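Local coordinates for protein histidine acid phosphatase (Bifidobacterium longum subsp. infantis, PDB 6RXD) that probably hydrolyses phosphate esters of inositol polyphosphates such as phytate, and of 2,3-bisphosphoglycerate, as a histidine acid phosphatase of the MINPP type, at residues A[40-45]-A[396-401]; A[186-191]-A[372-377]; A[443-448]-A[471-476]. One frame throughout, in Å; residues are numbered along the deposited sequence.

Contact 1: A[40-45]-A[396-401]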
loop_
_atom_site.group_PDB
_atom_site.type_symbol
_atom_site.label_atom_id
_atom_site.label_comp_id
_atom_site.label_asym_id
_atom_site.label_seq_id
_atom_site.Cartn_x
_atom_site.Cartn_y
_atom_site.Cartn_z
ATOM N N GLU A 40 6.887 -3.729 17.020
ATOM C CA GLU A 40 7.284 -2.897 15.887
ATOM C C GLU A 40 6.363 -3.105 14.704
ATOM O O GLU A 40 5.620 -4.076 14.648
ATOM C CB GLU A 40 8.724 -3.183 15.471
ATOM C CG GLU A 40 8.953 -4.604 15.019
ATOM C CD GLU A 40 10.354 -4.823 14.525
ATOM O OE1 GLU A 40 10.941 -3.888 13.940
ATOM O OE2 GLU A 40 10.882 -5.935 14.738
ATOM N N SER A 41 6.428 -2.178 13.759
ATOM C CA SER A 41 5.491 -2.200 12.645
ATOM C C SER A 41 6.077 -1.569 11.403
ATOM O O SER A 41 7.026 -0.782 11.467
ATOM C CB SER A 41 4.234 -1.423 13.028
ATOM O OG SER A 41 4.526 -0.041 13.063
ATOM N N MET A 42 5.509 -1.918 10.256
ATOM C CA MET A 42 5.652 -1.068 9.083
ATOM C C MET A 42 4.288 -1.051 8.423
ATOM O O MET A 42 3.676 -2.104 8.209
ATOM C CB MET A 42 6.722 -1.592 8.118
ATOM C CG MET A 42 6.981 -0.669 6.914
ATOM S SD MET A 42 5.801 -0.869 5.543
ATOM C CE MET A 42 6.239 -2.509 4.941
ATOM N N ALA A 43 3.811 0.145 8.110
ATOM C CA ALA A 43 2.504 0.316 7.495
ATOM C C ALA A 43 2.603 1.191 6.268
ATOM O O ALA A 43 3.337 2.183 6.250
ATOM C CB ALA A 43 1.523 0.947 8.494
ATOM N N ARG A 44 1.856 0.811 5.234
ATOM C CA ARG A 44 1.649 1.662 4.076
ATOM C C ARG A 44 0.798 2.859 4.487
ATOM O O ARG A 44 0.017 2.781 5.433
ATOM C CB ARG A 44 0.926 0.846 3.001
ATOM C CG ARG A 44 0.655 1.596 1.706
ATOM C CD ARG A 44 -0.213 0.784 0.768
ATOM N NE ARG A 44 -0.416 1.515 -0.476
ATOM C CZ ARG A 44 -1.311 1.185 -1.396
ATOM N NH1 ARG A 44 -2.117 0.138 -1.201
ATOM N NH2 ARG A 44 -1.415 1.919 -2.494
ATOM N N HIS A 45 0.964 3.975 3.791
ATOM C CA HIS A 45 0.116 5.145 4.031
ATOM C C HIS A 45 -1.354 4.779 3.817
ATOM O O HIS A 45 -1.679 3.770 3.184
ATOM C CB HIS A 45 0.514 6.264 3.068
ATOM C CG HIS A 45 0.303 5.902 1.631
ATOM N ND1 HIS A 45 -0.942 5.894 1.040
ATOM C CD2 HIS A 45 1.178 5.499 0.678
ATOM C CE1 HIS A 45 -0.826 5.506 -0.220
ATOM N NE2 HIS A 45 0.450 5.262 -0.463
ATOM N N ARG A 396 6.816 2.361 11.791
ATOM C CA ARG A 396 7.320 2.853 10.504
ATOM C C ARG A 396 6.185 3.024 9.510
ATOM O O ARG A 396 5.243 2.223 9.500
ATOM C CB ARG A 396 8.311 1.851 9.895
ATOM C CG ARG A 396 9.496 1.455 10.770
ATOM C CD ARG A 396 10.162 0.245 10.154
ATOM N NE ARG A 396 11.300 -0.267 10.927
ATOM C CZ ARG A 396 11.201 -1.169 11.896
ATOM N NH1 ARG A 396 10.015 -1.659 12.235
ATOM N NH2 ARG A 396 12.295 -1.585 12.530
ATOM N N PHE A 397 6.303 4.046 8.660
ATOM C CA PHE A 397 5.251 4.405 7.706
ATOM C C PHE A 397 5.834 4.617 6.325
ATOM O O PHE A 397 6.797 5.359 6.160
ATOM C CB PHE A 397 4.503 5.651 8.199
ATOM C CG PHE A 397 3.856 5.429 9.524
ATOM C CD1 PHE A 397 2.552 4.969 9.599
ATOM C CD2 PHE A 397 4.597 5.560 10.700
ATOM C CE1 PHE A 397 1.966 4.696 10.818
ATOM C CE2 PHE A 397 4.023 5.287 11.927
ATOM C CZ PHE A 397 2.711 4.853 11.994
ATOM N N ALA A 398 5.262 3.935 5.335
ATOM C CA ALA A 398 5.882 3.869 4.022
ATOM C C ALA A 398 4.851 3.639 2.920
ATOM O O ALA A 398 3.792 4.258 2.925
ATOM C CB ALA A 398 6.977 2.780 4.006
ATOM N N HIS A 399 5.150 2.734 1.993
ATOM C CA HIS A 399 4.450 2.692 0.705
ATOM C C HIS A 399 4.128 1.297 0.204
ATOM O O HIS A 399 4.657 0.304 0.704
ATOM C CB HIS A 399 5.322 3.402 -0.335
ATOM C CG HIS A 399 5.785 4.744 0.118
ATOM N ND1 HIS A 399 5.087 5.898 -0.159
ATOM C CD2 HIS A 399 6.838 5.108 0.889
ATOM C CE1 HIS A 399 5.700 6.923 0.414
ATOM N NE2 HIS A 399 6.763 6.470 1.054
ATOM N N ALA A 400 3.280 1.216 -0.817
ATOM C CA ALA A 400 3.035 -0.073 -1.458
ATOM C C ALA A 400 4.330 -0.632 -2.014
ATOM O O ALA A 400 4.538 -1.849 -2.037
ATOM C CB ALA A 400 2.008 0.073 -2.565
ATOM N N GLU A 401 5.204 0.264 -2.468
ATOM C CA GLU A 401 6.495 -0.136 -3.007
ATOM C C GLU A 401 7.407 -0.696 -1.927
ATOM O O GLU A 401 8.439 -1.302 -2.231
ATOM C CB GLU A 401 7.178 1.055 -3.697
ATOM C CG GLU A 401 6.561 1.444 -5.045
ATOM C CD GLU A 401 5.220 2.172 -4.926
ATOM O OE1 GLU A 401 4.502 2.231 -5.942
ATOM O OE2 GLU A 401 4.881 2.695 -3.838
HETATM O O HOH W 1 3.397 1.472 11.352
HETATM O O HOH W 2 1.723 3.326 -1.748
#
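R396 and E40 form the salt bridge of this contact. NH1 and NH2 of R396 both donate to one oxygen, E40 OE1, each over 3.0 Å. OE1 lies in the guanidinium plane, from which the carboxylate is turned by 38°. CG of R396 stands anti to the carbonyl carbon (chi1 -55°), and from there the extended chain runs to E40. NH1 also donates to S41 O over 3.2 Å. Arginine suits the site because its several N-H groups can serve different acceptors at once: D377 adds a second salt bridge at NH2, and two carboxylates probably balance the buried charge.

Backbone bonds pair the strands in parallel. S41 O accepts from R396 N as well, the two donors coming to opposite faces of its plane. A43 N donates to R396 O, A398 N to A43 O over 2.8 Å, and H45 N to A398 O. The strands belong to the central sheet of the histidine phosphatase fold. R44 and H45 begin the RHG signature, and H399, A400 and E401 form the His-Ala-Glu motif of MINPP enzymes; in relatives these motifs line the catalytic centre, consistent with the same role here.

In each apolar pair a larger side chain meets an alanine. M42, bent at chi2 and chi3, sets SD 4.1 Å from A398 CB, and on the other face of the sheet A43 CB meets F397 CD1. The methyl of A400 lies over one face of the R44 guanidinium, CB 3.5 Å from R44 NE, while R44 NH1 bonds to S12 O.

Two waters complete the polar links. One bridges S41 OG and R396 O above a face of the F397 ring. The other joins R44 NE, H45 NE2 and A400 N, which donates to it over 2.8 Å.

Contact 2: A[186-191]-A[372-377]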
loop_
_atom_site.group_PDB
_atom_site.type_symbol
_atom_site.label_atom_id
_atom_site.label_comp_id
_atom_site.label_asym_id
_atom_site.label_seq_id
_atom_site.Cartn_x
_atom_site.Cartn_y
_atom_site.Cartn_z
ATOM N N ASP A 186 16.367 4.406 3.707
ATOM C CA ASP A 186 17.094 3.177 3.407
ATOM C C ASP A 186 16.242 1.963 3.730
ATOM O O ASP A 186 16.365 0.919 3.096
ATOM C CB ASP A 186 18.404 3.092 4.192
ATOM C CG ASP A 186 19.421 4.121 3.742
ATOM O OD1 ASP A 186 19.188 4.767 2.701
ATOM O OD2 ASP A 186 20.457 4.269 4.430
ATOM N N THR A 187 15.368 2.101 4.715
ATOM C CA THR A 187 14.506 0.970 5.066
ATOM C C THR A 187 13.072 1.162 4.597
ATOM O O THR A 187 12.317 0.200 4.536
ATOM C CB THR A 187 14.483 0.702 6.578
ATOM O OG1 THR A 187 13.897 1.819 7.247
ATOM C CG2 THR A 187 15.892 0.455 7.125
ATOM N N LEU A 188 12.692 2.397 4.277
ATOM C CA LEU A 188 11.312 2.676 3.908
ATOM C C LEU A 188 11.149 3.279 2.510
ATOM O O LEU A 188 10.041 3.632 2.107
ATOM C CB LEU A 188 10.659 3.587 4.952
ATOM C CG LEU A 188 10.729 3.069 6.400
ATOM C CD1 LEU A 188 10.225 4.130 7.376
ATOM C CD2 LEU A 188 9.914 1.789 6.557
ATOM N N TYR A 189 12.250 3.392 1.778
ATOM C CA TYR A 189 12.192 3.834 0.386
ATOM C C TYR A 189 13.374 3.224 -0.360
ATOM O O TYR A 189 14.084 3.908 -1.098
ATOM C CB TYR A 189 12.233 5.361 0.313
ATOM C CG TYR A 189 11.404 5.972 -0.799
ATOM C CD1 TYR A 189 12.006 6.465 -1.957
ATOM C CD2 TYR A 189 10.025 6.083 -0.680
ATOM C CE1 TYR A 189 11.249 7.043 -2.963
ATOM C CE2 TYR A 189 9.255 6.661 -1.686
ATOM C CZ TYR A 189 9.878 7.143 -2.817
ATOM O OH TYR A 189 9.121 7.707 -3.814
ATOM N N PHE A 190 13.570 1.921 -0.162
ATOM C CA PHE A 190 14.743 1.222 -0.683
ATOM C C PHE A 190 14.676 0.971 -2.181
ATOM O O PHE A 190 15.643 0.491 -2.776
ATOM C CB PHE A 190 14.947 -0.116 0.057
ATOM C CG PHE A 190 13.670 -0.889 0.293
ATOM C CD1 PHE A 190 12.985 -1.492 -0.769
ATOM C CD2 PHE A 190 13.161 -1.015 1.574
ATOM C CE1 PHE A 190 11.797 -2.199 -0.546
ATOM C CE2 PHE A 190 11.976 -1.715 1.804
ATOM C CZ PHE A 190 11.299 -2.309 0.742
ATOM N N HIS A 191 13.545 1.306 -2.793
ATOM C CA HIS A 191 13.294 0.946 -4.186
ATOM C C HIS A 191 13.782 2.021 -5.159
ATOM O O HIS A 191 13.775 1.815 -6.369
ATOM C CB HIS A 191 11.803 0.650 -4.398
ATOM C CG HIS A 191 10.911 1.809 -4.069
ATOM N ND1 HIS A 191 10.717 2.258 -2.782
ATOM C CD2 HIS A 191 10.194 2.627 -4.874
ATOM C CE1 HIS A 191 9.896 3.301 -2.807
ATOM N NE2 HIS A 191 9.569 3.545 -4.063
ATOM N N GLN A 372 15.337 -6.382 1.764
ATOM C CA GLN A 372 16.247 -6.887 2.793
ATOM C C GLN A 372 16.654 -5.865 3.874
ATOM O O GLN A 372 16.700 -6.223 5.047
ATOM C CB GLN A 372 17.482 -7.539 2.166
ATOM C CG GLN A 372 18.307 -8.377 3.151
ATOM C CD GLN A 372 17.541 -9.578 3.670
ATOM O OE1 GLN A 372 16.924 -10.318 2.900
ATOM N NE2 GLN A 372 17.551 -9.765 4.985
ATOM N N PRO A 373 16.921 -4.595 3.496
ATOM C CA PRO A 373 17.271 -3.633 4.552
ATOM C C PRO A 373 16.169 -3.473 5.594
ATOM O O PRO A 373 16.479 -3.194 6.759
ATOM C CB PRO A 373 17.434 -2.313 3.791
ATOM C CG PRO A 373 17.768 -2.711 2.395
ATOM C CD PRO A 373 17.137 -4.041 2.144
ATOM N N LEU A 374 14.908 -3.610 5.188
ATOM C CA LEU A 374 13.802 -3.473 6.133
ATOM C C LEU A 374 13.703 -4.707 7.024
ATOM O O LEU A 374 13.533 -4.599 8.247
ATOM C CB LEU A 374 12.480 -3.246 5.399
ATOM C CG LEU A 374 11.255 -3.124 6.313
ATOM C CD1 LEU A 374 11.424 -1.990 7.323
ATOM C CD2 LEU A 374 10.011 -2.907 5.457
ATOM N N LEU A 375 13.817 -5.884 6.419
ATOM C CA LEU A 375 13.841 -7.125 7.191
ATOM C C LEU A 375 15.043 -7.129 8.141
ATOM O O LEU A 375 14.913 -7.513 9.303
ATOM C CB LEU A 375 13.867 -8.345 6.265
ATOM C CG LEU A 375 13.937 -9.708 6.964
ATOM C CD1 LEU A 375 12.843 -9.839 8.027
ATOM C CD2 LEU A 375 13.807 -10.810 5.920
ATOM N N ASP A 376 16.201 -6.679 7.659
ATOM C CA ASP A 376 17.363 -6.516 8.535
ATOM C C ASP A 376 17.019 -5.626 9.725
ATOM O O ASP A 376 17.373 -5.939 10.860
ATOM C CB ASP A 376 18.555 -5.892 7.788
ATOM C CG ASP A 376 19.232 -6.856 6.828
ATOM O OD1 ASP A 376 18.956 -8.075 6.881
ATOM O OD2 ASP A 376 20.067 -6.380 6.024
ATOM N N ASP A 377 16.336 -4.514 9.480
ATOM C CA ASP A 377 16.037 -3.588 10.568
ATOM C C ASP A 377 14.972 -4.134 11.517
ATOM O O ASP A 377 14.989 -3.830 12.716
ATOM C CB ASP A 377 15.588 -2.222 10.040
ATOM C CG ASP A 377 15.802 -1.123 11.057
ATOM O OD1 ASP A 377 16.962 -0.939 11.480
ATOM O OD2 ASP A 377 14.818 -0.464 11.462
HETATM O O HOH W 3 13.436 1.243 9.915
#
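L374 and T187 bury the most surface here, with P373 next. L374 lays its side chain along the T187 carbonyl: CB lies 3.6 Å from T187 O and CD1 3.7 Å from the same atom. That oxygen is buried and has no hydrogen-bonding partner in the model; on this side it faces the methylene and methyl groups of L374. The CD1 branch of L374 also touches CD2 of L188 at 4.1 Å, while its CB meets CE2 of the F190 ring at 3.9 Å.

The contact joins the end of the short helix 185-188 and the loop after it to the first turns of helix 372-386, which leads into strand 391-398 of the central sheet. P373 suits this early helical position, where no backbone N-H is needed, and its CB packs 3.5 Å from D186 O.

T187 works on two sides. Its CG2, anti to the carbonyl carbon, rests against P373 O and touches D377 CB, the two side chains crossing at about a right angle. With chi1 at 64°, OG1 instead faces a water, to which it donates over 2.8 Å; the water in turn donates a hydrogen bond to D377 OD2, the oxygen that also forms a salt bridge with R396.

Contact 3: A[443-448]-A[471-476]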
loop_
_atom_site.group_PDB
_atom_site.type_symbol
_atom_site.label_atom_id
_atom_site.label_comp_id
_atom_site.label_asym_id
_atom_site.label_seq_id
_atom_site.Cartn_x
_atom_site.Cartn_y
_atom_site.Cartn_z
ATOM N N ALA A 443 -3.251 1.203 3.868
ATOM C CA ALA A 443 -2.814 1.024 5.260
ATOM C C ALA A 443 -2.356 -0.394 5.601
ATOM O O ALA A 443 -2.327 -0.778 6.763
ATOM C CB ALA A 443 -3.904 1.503 6.264
ATOM N N ALA A 444 -1.976 -1.168 4.593
ATOM C CA ALA A 444 -1.442 -2.507 4.840
ATOM C C ALA A 444 -0.318 -2.420 5.854
ATOM O O ALA A 444 0.489 -1.508 5.802
ATOM C CB ALA A 444 -0.915 -3.127 3.531
ATOM N N ASN A 445 -0.250 -3.382 6.766
ATOM C CA ASN A 445 0.786 -3.316 7.774
ATOM C C ASN A 445 1.216 -4.673 8.304
ATOM O O ASN A 445 0.435 -5.630 8.339
ATOM C CB ASN A 445 0.374 -2.381 8.925
ATOM C CG ASN A 445 -0.855 -2.865 9.673
ATOM O OD1 ASN A 445 -0.752 -3.519 10.714
ATOM N ND2 ASN A 445 -2.023 -2.554 9.142
ATOM N N VAL A 446 2.474 -4.737 8.714
ATOM C CA VAL A 446 2.999 -5.908 9.385
ATOM C C VAL A 446 3.428 -5.447 10.766
ATOM O O VAL A 446 4.076 -4.413 10.896
ATOM C CB VAL A 446 4.216 -6.476 8.627
ATOM C CG1 VAL A 446 4.926 -7.544 9.465
ATOM C CG2 VAL A 446 3.774 -7.046 7.256
ATOM N N GLN A 447 3.045 -6.191 11.797
ATOM C CA GLN A 447 3.463 -5.873 13.162
ATOM C C GLN A 447 4.059 -7.117 13.815
ATOM O O GLN A 447 3.557 -8.231 13.615
ATOM C CB GLN A 447 2.264 -5.377 13.975
ATOM C CG GLN A 447 1.619 -4.103 13.408
ATOM C CD GLN A 447 0.560 -3.536 14.315
ATOM O OE1 GLN A 447 0.741 -3.460 15.533
ATOM N NE2 GLN A 447 -0.559 -3.129 13.727
ATOM N N TRP A 448 5.131 -6.945 14.581
ATOM C CA TRP A 448 5.685 -8.066 15.343
ATOM C C TRP A 448 5.661 -7.702 16.808
ATOM O O TRP A 448 6.043 -6.580 17.170
ATOM C CB TRP A 448 7.146 -8.329 14.973
ATOM C CG TRP A 448 7.397 -8.912 13.610
ATOM C CD1 TRP A 448 6.478 -9.198 12.641
ATOM C CD2 TRP A 448 8.674 -9.264 13.075
ATOM N NE1 TRP A 448 7.116 -9.708 11.528
ATOM C CE2 TRP A 448 8.464 -9.757 11.774
ATOM C CE3 TRP A 448 9.976 -9.214 13.581
ATOM C CZ2 TRP A 448 9.517 -10.195 10.957
ATOM C CZ3 TRP A 448 11.025 -9.644 12.773
ATOM C CH2 TRP A 448 10.782 -10.136 11.478
ATOM N N LEU A 471 1.439 -10.158 13.232
ATOM C CA LEU A 471 0.124 -9.811 12.678
ATOM C C LEU A 471 0.330 -9.190 11.305
ATOM O O LEU A 471 1.225 -8.372 11.130
ATOM C CB LEU A 471 -0.603 -8.792 13.569
ATOM C CG LEU A 471 -0.840 -9.031 15.062
ATOM C CD1 LEU A 471 -1.889 -8.037 15.587
ATOM C CD2 LEU A 471 -1.252 -10.439 15.374
ATOM N N TYR A 472 -0.495 -9.571 10.329
ATOM C CA TYR A 472 -0.431 -9.026 8.976
ATOM C C TYR A 472 -1.823 -8.477 8.699
ATOM O O TYR A 472 -2.815 -9.227 8.729
ATOM C CB TYR A 472 -0.102 -10.151 7.997
ATOM C CG TYR A 472 0.059 -9.767 6.534
ATOM C CD1 TYR A 472 0.416 -8.480 6.138
ATOM C CD2 TYR A 472 -0.153 -10.718 5.547
ATOM C CE1 TYR A 472 0.568 -8.159 4.776
ATOM C CE2 TYR A 472 -0.012 -10.420 4.203
ATOM C CZ TYR A 472 0.351 -9.148 3.819
ATOM O OH TYR A 472 0.510 -8.893 2.476
ATOM N N ASN A 473 -1.908 -7.169 8.487
ATOM C CA ASN A 473 -3.190 -6.480 8.401
ATOM C C ASN A 473 -4.084 -6.817 9.599
ATOM O O ASN A 473 -5.307 -6.973 9.480
ATOM C CB ASN A 473 -3.853 -6.771 7.045
ATOM C CG ASN A 473 -2.958 -6.385 5.874
ATOM O OD1 ASN A 473 -2.188 -5.436 5.977
ATOM N ND2 ASN A 473 -3.054 -7.114 4.759
ATOM N N GLU A 474 -3.427 -6.912 10.755
ATOM C CA GLU A 474 -4.046 -7.184 12.049
ATOM C C GLU A 474 -4.690 -8.561 12.190
ATOM O O GLU A 474 -5.452 -8.804 13.127
ATOM C CB GLU A 474 -4.967 -6.039 12.482
ATOM C CG GLU A 474 -4.162 -4.857 13.049
ATOM C CD GLU A 474 -5.016 -3.649 13.363
ATOM O OE1 GLU A 474 -5.506 -3.018 12.404
ATOM O OE2 GLU A 474 -5.191 -3.324 14.564
ATOM N N ASN A 475 -4.358 -9.473 11.280
ATOM C CA ASN A 475 -4.681 -10.883 11.472
ATOM C C ASN A 475 -3.437 -11.594 11.972
ATOM O O ASN A 475 -2.359 -11.418 11.411
ATOM C CB ASN A 475 -5.125 -11.518 10.153
ATOM C CG ASN A 475 -6.390 -10.898 9.607
ATOM O OD1 ASN A 475 -7.408 -10.823 10.306
ATOM N ND2 ASN A 475 -6.333 -10.430 8.362
ATOM N N GLU A 476 -3.577 -12.389 13.026
ATOM C CA GLU A 476 -2.442 -13.176 13.509
ATOM C C GLU A 476 -2.156 -14.289 12.522
ATOM O O GLU A 476 -3.056 -15.055 12.144
ATOM C CB GLU A 476 -2.729 -13.745 14.906
ATOM C CG GLU A 476 -1.544 -14.494 15.532
ATOM C CD GLU A 476 -1.761 -14.766 17.010
ATOM O OE1 GLU A 476 -2.925 -14.663 17.451
ATOM O OE2 GLU A 476 -0.780 -15.057 17.732
HETATM O O HOH W 4 -0.753 -6.154 11.385
HETATM O O HOH W 5 -2.703 -2.179 15.487
#
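N445 and N473 bind each other through backbone and side chain. N473 N donates to N445 O over 2.8 Å in a nearly straight bond (175°). In return, N445 N donates over 2.9 Å to the side-chain oxygen OD1 of N473, met almost in line with its C=O, so an amide takes the place of a main-chain acceptor where the strand pairing ends. Farther along, Q447 and L471 form a hydrogen-bonded antiparallel pair, N-H to C=O in both directions, each bond 2.9 Å long and in the carbonyl plane.

This is antiparallel pairing of strands 445-453 and 467-472, the second of which turns back at once through a two-residue beta hairpin. Its type I' turn, Y472 to N475, puts N473 and E474 at positive phi, a conformation asparagine accepts readily.

The N445 side chain is fully engaged. Its ND2 donates to A443 O (3.0 Å) and to Y16 OH; its OD1 accepts Q447 NE2 (3.0 Å), which arrives above the carbonyl plane, and a water at 2.7 Å that in turn accepts from E474 N. A leucine in place of N445 would probably leave A443 O and Q447 NE2 without these mates, and the water that meets E474 N without one of its acceptors. A second water takes the other hydrogen of Q447 NE2 and donates to E474 OE2. The remaining ends are met from outside: Q447 OE1 by R118, E474 OE1 by Y16 and OE2 by R114 in a salt bridge.

On the face opposite Q447 and L471, V446 CG2 packs 3.8 Å from Y472 CD1. The ring, with CG anti to the backbone N (chi1 -178°), turns its edge to N445 O and sends its hydroxyl to V439 O.

Overall arrangement
Contacts 1 and 3 share the central mixed sheet, their centres 10 Å apart: strand 34-44 lies between 391-398, its parallel partner, and 445-453, its antiparallel one, which in turn pairs with 467-472. Contact 2 lies beside this sheet, 11 Å from contact 1 and 17 Å from contact 3 between centres. Helix 372-386 directly precedes strand 391-398, and the D377–R396 salt bridge ties contact 2 to contact 1. Along the chain, contact 2 falls wholly between the two segments of contact 1, and contact 3 follows both. The long span between strands 34-44 and 391-398, about half helical, also gives the sheet strands 132-137 and 181-183 before 391-398 brings the RHG and His-Ala-Glu motifs together.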